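Local coordinates for YesW protein (Bacillus subtilis, PDB 2ZUX), which cleaves the rhamnogalacturonan backbone of plant cell-wall pectin by endo-type elimination, an activity that requires calcium or manganese, at residues A155-L158 and K162-R165; M182-D187 and V546-I551; I283-Y288 and T292-Y297. All coordinates share one frame; numbering follows the deposited sequence.

Contact 1. Residues A155-L158 and K162-R165; sequences AYKL and KLWR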
# COMPACT_ATOMS: atom_id res chain seq x y z
N ALA A 155 -4.96 2.90 15.89
CA ALA A 155 -3.71 3.60 15.60
C ALA A 155 -2.70 3.33 16.69
O ALA A 155 -3.02 3.48 17.88
CB ALA A 155 -3.94 5.09 15.47
N TYR A 156 -1.48 2.97 16.29
CA TYR A 156 -0.36 2.76 17.22
C TYR A 156 0.83 3.62 16.85
O TYR A 156 1.19 3.74 15.67
CB TYR A 156 0.09 1.30 17.22
CG TYR A 156 -0.93 0.36 17.76
CD1 TYR A 156 -0.97 0.06 19.12
CD2 TYR A 156 -1.88 -0.24 16.92
CE1 TYR A 156 -1.93 -0.80 19.63
CE2 TYR A 156 -2.84 -1.08 17.42
CZ TYR A 156 -2.86 -1.37 18.78
OH TYR A 156 -3.82 -2.21 19.28
N LYS A 157 1.46 4.21 17.86
CA LYS A 157 2.81 4.73 17.69
C LYS A 157 3.78 3.56 17.69
O LYS A 157 3.46 2.49 18.22
CB LYS A 157 3.15 5.71 18.82
CG LYS A 157 2.39 7.00 18.73
CD LYS A 157 2.81 7.97 19.82
CE LYS A 157 2.54 9.40 19.40
NZ LYS A 157 3.42 9.81 18.26
N LEU A 158 4.96 3.76 17.12
CA LEU A 158 5.95 2.68 17.07
C LEU A 158 6.41 2.25 18.47
O LEU A 158 6.85 1.12 18.65
CB LEU A 158 7.13 3.05 16.18
CG LEU A 158 6.79 3.43 14.73
CD1 LEU A 158 8.08 3.54 13.92
CD2 LEU A 158 5.82 2.44 14.07
N LYS A 162 -1.13 2.94 22.08
CA LYS A 162 -2.39 2.86 21.34
C LYS A 162 -3.10 4.20 21.42
O LYS A 162 -3.52 4.64 22.50
CB LYS A 162 -3.26 1.73 21.90
CG LYS A 162 -4.58 1.56 21.16
CD LYS A 162 -5.46 0.57 21.90
CE LYS A 162 -6.92 0.77 21.57
NZ LYS A 162 -7.77 0.01 22.52
N LEU A 163 -3.24 4.86 20.28
CA LEU A 163 -3.84 6.19 20.25
C LEU A 163 -5.36 6.16 20.31
O LEU A 163 -5.97 7.01 20.94
CB LEU A 163 -3.37 6.99 19.04
CG LEU A 163 -1.86 7.19 18.95
CD1 LEU A 163 -1.51 7.96 17.69
CD2 LEU A 163 -1.31 7.91 20.19
N TRP A 164 -5.96 5.18 19.63
CA TRP A 164 -7.40 5.03 19.57
C TRP A 164 -7.82 3.76 18.87
O TRP A 164 -7.01 3.09 18.22
CB TRP A 164 -8.05 6.22 18.84
CG TRP A 164 -7.41 6.63 17.54
CD1 TRP A 164 -6.53 7.65 17.35
CD2 TRP A 164 -7.63 6.05 16.24
NE1 TRP A 164 -6.18 7.75 16.03
CE2 TRP A 164 -6.84 6.79 15.32
CE3 TRP A 164 -8.40 4.99 15.76
CZ2 TRP A 164 -6.81 6.48 13.95
CZ3 TRP A 164 -8.36 4.68 14.40
CH2 TRP A 164 -7.57 5.44 13.52
N ARG A 165 -9.10 3.45 19.03
CA ARG A 165 -9.79 2.40 18.29
C ARG A 165 -11.10 2.95 17.76
O ARG A 165 -11.87 3.58 18.51
CB ARG A 165 -10.07 1.18 19.18
CG ARG A 165 -11.03 0.14 18.57
CD ARG A 165 -11.01 -1.18 19.34
NE ARG A 165 -9.65 -1.71 19.35
CZ ARG A 165 -9.16 -2.58 20.22
NH1 ARG A 165 -9.93 -3.09 21.19
NH2 ARG A 165 -7.90 -2.96 20.13
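Ala155 lies under the indole of Trp164 in a beta hairpin whose second strand, 162-167, is the outermost of a five-stranded antiparallel sheet of the propeller domain. Its CB sits 3.7 Å from the centroid of the five-membered ring, 26° off the ring normal, a CH-pi contact over one face whose closest atom pair is Ala155 CB to Trp164 CE2 at 3.4 Å. What turns the indole back over its neighbour strand is chi1 of 47°, which sets CG between the backbone N and the carbonyl carbon. Trp164 NE1 then reaches the carbonyl of Gly236. With an alanine at this position, the methyl of Ala155 is likely to lose the ring face above it, and the Gly236 carbonyl would lose this N-H.

The backbones are tied by Leu163 N to Ala155 O at 2.8 Å and, less closely, by Ala155 N to Trp164 O at 3.1 Å. On the other face, Tyr156 pairs with Lys162 at a non-hydrogen-bonded position. The extended lysine chain, with CG anti to the backbone N (chi1 -179°), runs obliquely past the phenol, its CB 3.7 Å from Tyr156 CE1. Asp97 meets three polar ends: its carboxylate forms a salt bridge with Lys162, its N-H bonds Tyr156 OH, and its carbonyl accepts from Arg165 NH2, while Arg165 NE is in a salt bridge with Asp154.

Beyond the paired residues, Lys157 crosses Leu163 at about a right angle before its amine reaches Asp123, a ligand of a nearby calcium. Lys157 CG and CD both rest against the leucine, CG 4.1 Å from Leu163 CD2.

Contact 2. Residues M182-D187 and V546-I551; sequences MVYDLD and VYRLGI. With CA (calcium ion), chain G.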
# COMPACT_ATOMS: atom_id res chain seq x y z
N MET A 182 -8.22 4.78 3.92
CA MET A 182 -7.21 5.69 3.40
C MET A 182 -6.62 6.51 4.52
O MET A 182 -7.34 7.14 5.29
CB MET A 182 -7.81 6.61 2.34
CG MET A 182 -8.10 5.91 1.01
SD MET A 182 -6.62 5.20 0.25
CE MET A 182 -6.95 3.44 0.40
N VAL A 183 -5.30 6.49 4.60
CA VAL A 183 -4.58 7.26 5.61
C VAL A 183 -3.69 8.26 4.87
O VAL A 183 -2.82 7.87 4.10
CB VAL A 183 -3.73 6.35 6.53
CG1 VAL A 183 -3.05 7.18 7.61
CG2 VAL A 183 -4.59 5.24 7.14
N TYR A 184 -3.92 9.55 5.10
CA TYR A 184 -3.20 10.55 4.34
C TYR A 184 -3.47 11.92 4.92
O TYR A 184 -4.52 12.15 5.51
CB TYR A 184 -3.65 10.54 2.86
CG TYR A 184 -2.51 10.86 1.92
CD1 TYR A 184 -1.61 9.87 1.53
CD2 TYR A 184 -2.31 12.16 1.44
CE1 TYR A 184 -0.56 10.15 0.69
CE2 TYR A 184 -1.24 12.45 0.60
CZ TYR A 184 -0.37 11.44 0.22
OH TYR A 184 0.71 11.69 -0.61
N ASP A 185 -2.51 12.82 4.74
CA ASP A 185 -2.72 14.22 5.07
C ASP A 185 -3.48 14.87 3.91
O ASP A 185 -2.89 15.45 3.01
CB ASP A 185 -1.39 14.93 5.33
CG ASP A 185 -1.56 16.39 5.69
OD1 ASP A 185 -2.69 16.81 6.04
OD2 ASP A 185 -0.54 17.11 5.62
N LEU A 186 -4.81 14.75 3.95
CA LEU A 186 -5.67 15.24 2.87
C LEU A 186 -5.72 16.75 2.79
O LEU A 186 -5.83 17.30 1.69
CB LEU A 186 -7.09 14.69 3.02
CG LEU A 186 -7.30 13.22 2.65
CD1 LEU A 186 -8.64 12.73 3.19
CD2 LEU A 186 -7.20 13.01 1.15
N ASP A 187 -5.67 17.43 3.94
CA ASP A 187 -5.84 18.89 3.95
C ASP A 187 -4.54 19.69 3.96
O ASP A 187 -4.56 20.92 3.79
CB ASP A 187 -6.81 19.35 5.06
CG ASP A 187 -6.31 19.03 6.45
OD1 ASP A 187 -5.20 18.47 6.60
OD2 ASP A 187 -7.04 19.35 7.42
N VAL A 546 4.51 7.83 -6.87
CA VAL A 546 3.73 6.62 -7.14
C VAL A 546 3.87 5.61 -5.99
O VAL A 546 2.88 4.96 -5.59
CB VAL A 546 4.13 5.98 -8.51
CG1 VAL A 546 3.50 4.60 -8.69
CG2 VAL A 546 3.71 6.89 -9.64
N TYR A 547 5.07 5.47 -5.45
CA TYR A 547 5.29 4.56 -4.34
C TYR A 547 4.45 4.98 -3.13
O TYR A 547 3.79 4.14 -2.50
CB TYR A 547 6.77 4.50 -3.97
CG TYR A 547 7.08 3.44 -2.93
CD1 TYR A 547 7.54 2.19 -3.29
CD2 TYR A 547 6.91 3.72 -1.57
CE1 TYR A 547 7.82 1.22 -2.33
CE2 TYR A 547 7.18 2.77 -0.61
CZ TYR A 547 7.64 1.53 -0.99
OH TYR A 547 7.90 0.62 -0.00
N ARG A 548 4.48 6.26 -2.78
CA ARG A 548 3.75 6.72 -1.59
C ARG A 548 2.27 6.42 -1.72
O ARG A 548 1.60 6.04 -0.76
CB ARG A 548 3.97 8.23 -1.37
CG ARG A 548 3.18 8.82 -0.20
CD ARG A 548 3.62 8.16 1.09
NE ARG A 548 2.86 8.52 2.29
CZ ARG A 548 1.79 7.85 2.74
NH1 ARG A 548 1.28 6.84 2.05
NH2 ARG A 548 1.21 8.24 3.87
N LEU A 549 1.74 6.62 -2.93
CA LEU A 549 0.34 6.33 -3.18
C LEU A 549 0.05 4.83 -3.12
O LEU A 549 -1.02 4.44 -2.67
CB LEU A 549 -0.13 6.94 -4.51
CG LEU A 549 0.05 8.46 -4.58
CD1 LEU A 549 -0.44 8.97 -5.93
CD2 LEU A 549 -0.68 9.17 -3.46
N GLY A 550 1.01 4.02 -3.56
CA GLY A 550 0.91 2.56 -3.42
C GLY A 550 0.81 2.10 -1.98
O GLY A 550 0.05 1.16 -1.67
N ILE A 551 1.52 2.76 -1.08
CA ILE A 551 1.42 2.41 0.33
C ILE A 551 0.02 2.75 0.84
O ILE A 551 -0.58 1.96 1.57
CB ILE A 551 2.52 3.08 1.18
CG1 ILE A 551 3.91 2.66 0.67
CG2 ILE A 551 2.34 2.75 2.66
CD1 ILE A 551 4.11 1.16 0.48
CA CA G . -4.27 16.82 7.89
O HOH W 1 -0.93 5.95 3.61
O HOH W 2 -5.13 17.48 10.08
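The side chains of Tyr184 and Arg548 run antiparallel alongside one another where the edge strand 182-184 of one propeller sheet faces the short helix 547-553. The ring carbon Tyr184 CE1 stands over the centre of the guanidinium, 3.9 Å from Arg548 CZ, but the two planes are 52° apart, so the groups meet aslant instead of stacking. Farther along, the phenol oxygen passes the aliphatic part of the arginine, with Tyr184 OH 3.8 Å from Arg548 CG. Leu549 adds a thin apolar touch through CD2, 4.3 Å from Tyr184 CE1.

No direct hydrogen bond joins the segments; a water does the work. It donates to Val183 O at 2.7 Å and accepts from Arg548 NH1 at 2.8 Å, lying at the guanidinium edge in its plane. The arginine leaves the helix with CG anti to its backbone N (chi1 177°) and bends at chi2, 62°, which carries the head group toward the strand. Outside the pair, Glu6 forms a salt bridge with Arg548 NH2, and Tyr274 shares a hydrogen bond with Tyr184 OH. Ile272 packs against both Tyr184 and Leu549.

Past Tyr184 the chain enters a calcium loop. Asp185 OD1 binds the ion at 2.4 Å and Asp187 OD1 at 2.3 Å, with a water, Asp189, Lys191 O and Glu193 completing the site; Asp185 OD2 instead takes the N-H of Gly190.

The contact is buried, so the guanidinium charge is probably balanced at least in part by Glu6, while the water, accepting from NH1, passes a hydrogen bond on to Val183 O, which the guanidinium does not reach directly.

Contact 3. Residues I283-Y288 and T292-Y297; sequences IMTRGY and TMLVAY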
# COMPACT_ATOMS: atom_id res chain seq x y z
N ILE A 283 -10.31 9.00 -3.46
CA ILE A 283 -11.12 8.27 -4.43
C ILE A 283 -11.85 7.13 -3.71
O ILE A 283 -11.23 6.35 -3.01
CB ILE A 283 -10.25 7.65 -5.54
CG1 ILE A 283 -9.27 8.69 -6.11
CG2 ILE A 283 -11.12 6.98 -6.61
CD1 ILE A 283 -9.93 9.89 -6.78
N MET A 284 -13.18 7.06 -3.88
CA MET A 284 -13.97 5.92 -3.41
C MET A 284 -14.62 5.30 -4.64
O MET A 284 -15.23 6.02 -5.45
CB MET A 284 -15.07 6.37 -2.44
CG MET A 284 -14.56 6.84 -1.09
SD MET A 284 -14.00 5.45 -0.04
CE MET A 284 -12.55 6.23 0.63
N THR A 285 -14.50 3.98 -4.78
CA THR A 285 -15.11 3.28 -5.90
C THR A 285 -16.06 2.19 -5.44
O THR A 285 -15.98 1.69 -4.30
CB THR A 285 -14.06 2.68 -6.86
OG1 THR A 285 -13.56 1.45 -6.33
CG2 THR A 285 -12.89 3.62 -7.05
N ARG A 286 -16.96 1.79 -6.34
CA ARG A 286 -17.94 0.76 -6.03
C ARG A 286 -18.24 0.02 -7.30
O ARG A 286 -18.51 0.64 -8.33
CB ARG A 286 -19.21 1.39 -5.45
CG ARG A 286 -20.22 0.39 -4.89
CD ARG A 286 -21.35 1.09 -4.18
NE ARG A 286 -22.01 0.19 -3.24
CZ ARG A 286 -22.66 0.58 -2.15
NH1 ARG A 286 -22.80 1.87 -1.87
NH2 ARG A 286 -23.19 -0.34 -1.34
N GLY A 287 -18.19 -1.30 -7.22
CA GLY A 287 -18.44 -2.16 -8.37
C GLY A 287 -17.21 -2.39 -9.23
O GLY A 287 -16.32 -1.55 -9.31
N TYR A 288 -17.19 -3.55 -9.88
CA TYR A 288 -16.27 -3.77 -10.99
C TYR A 288 -16.67 -4.88 -11.94
O TYR A 288 -16.31 -4.81 -13.11
CB TYR A 288 -14.80 -3.90 -10.58
CG TYR A 288 -14.48 -4.64 -9.31
CD1 TYR A 288 -14.53 -6.03 -9.24
CD2 TYR A 288 -14.04 -3.94 -8.18
CE1 TYR A 288 -14.20 -6.70 -8.06
CE2 TYR A 288 -13.70 -4.59 -7.01
CZ TYR A 288 -13.78 -5.97 -6.96
OH TYR A 288 -13.44 -6.62 -5.80
N THR A 292 -20.01 0.02 -12.57
CA THR A 292 -18.81 0.52 -11.92
C THR A 292 -18.95 2.02 -11.72
O THR A 292 -19.32 2.74 -12.65
CB THR A 292 -17.58 0.23 -12.80
OG1 THR A 292 -17.43 -1.18 -12.96
CG2 THR A 292 -16.31 0.79 -12.18
N MET A 293 -18.65 2.49 -10.51
CA MET A 293 -18.66 3.92 -10.23
C MET A 293 -17.41 4.33 -9.46
O MET A 293 -16.90 3.56 -8.64
CB MET A 293 -19.90 4.33 -9.44
CG MET A 293 -21.22 4.10 -10.16
SD MET A 293 -22.64 4.66 -9.21
CE MET A 293 -22.41 6.44 -9.24
N LEU A 294 -16.92 5.53 -9.75
CA LEU A 294 -15.81 6.13 -9.02
C LEU A 294 -16.19 7.55 -8.67
O LEU A 294 -16.73 8.27 -9.51
CB LEU A 294 -14.52 6.15 -9.85
CG LEU A 294 -13.89 4.82 -10.26
CD1 LEU A 294 -14.50 4.29 -11.55
CD2 LEU A 294 -12.39 4.99 -10.45
N VAL A 295 -15.93 7.95 -7.43
CA VAL A 295 -16.19 9.32 -6.99
C VAL A 295 -14.93 9.88 -6.34
O VAL A 295 -14.25 9.17 -5.59
CB VAL A 295 -17.38 9.39 -6.01
CG1 VAL A 295 -17.62 10.82 -5.54
CG2 VAL A 295 -18.66 8.86 -6.65
N ALA A 296 -14.63 11.13 -6.64
CA ALA A 296 -13.50 11.85 -6.08
C ALA A 296 -13.96 12.92 -5.11
O ALA A 296 -14.98 13.59 -5.35
CB ALA A 296 -12.67 12.46 -7.18
N TYR A 297 -13.21 13.07 -4.03
CA TYR A 297 -13.48 14.06 -2.99
C TYR A 297 -12.21 14.81 -2.61
O TYR A 297 -11.11 14.27 -2.72
CB TYR A 297 -13.97 13.38 -1.71
CG TYR A 297 -15.19 12.51 -1.83
CD1 TYR A 297 -16.45 13.00 -1.49
CD2 TYR A 297 -15.09 11.17 -2.24
CE1 TYR A 297 -17.57 12.19 -1.56
CE2 TYR A 297 -16.21 10.36 -2.31
CZ TYR A 297 -17.45 10.88 -1.97
OH TYR A 297 -18.56 10.08 -2.04
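Met284 and Val295 exchange two backbone hydrogen bonds, Met284 N to Val295 O and Val295 N to Met284 O, each 2.9 Å and nearly straight. Arg286 and Met293 repeat the exchange two residues on, and together the pairs make an antiparallel beta hairpin, the central two strands of a four-stranded sheet of the propeller domain. Between them, Thr285 faces Leu294 at a non-hydrogen-bonded position, where Thr285 CA approaches Met293 O at 3.3 Å in a CA-H...O contact.

The polar end of Arg286 leads out of the hairpin, into salt bridges with Glu229 and Asp266 and a hydrogen bond to the carbonyl of Val265. Tyr288, just past the strand, starts its side chain away from 292-297, though its CA stays 3.5 Å from Thr292 OG1; its hydroxyl is hydrogen-bonded to His326 and its ring lies nearly parallel to that of His362, both ligands of a calcium ion.

Apolar contacts line the two faces. On the one bearing Ile283, Thr285, Leu294 and Ala296, the threonine and leucine run alongside each other in the same direction. Chi1 of 80° places Thr285 CG2 beside the backbone N and against the leucine, 3.6 Å from Leu294 CG; Phe343 of strand 340-343 packs on both residues. Farther down this face, Ile283 CD1 reaches Ala296 CB at 3.8 Å. On the opposite face, Met284 lies roughly perpendicular to the Tyr297 side chain, and the phenol continues to the carbonyl of Glu248. The meeting atoms are Met284 CG and Tyr297 CE2, 4.1 Å apart.

In the fold
Contacts 1 and 3 are both hairpins within antiparallel propeller sheets, whereas contact 2 joins a strand and a helix more than 350 residues apart. Contact 2 lies deepest, its centre about 9 Å from that of the chain, against about 19 and 18 Å for contacts 1 and 3. Contact 3 is nevertheless buried, with a strand of its own sheet on either side and Phe343 of another sheet on one face; contact 1, at its sheet's edge, includes partly exposed lysines and an arginine. Backbone hydrogen bonds tie both hairpins, two in contact 1 and four in contact 3; contact 2 relies on a water and side chains. Calcium ligands occur within contact 2 and beside the others.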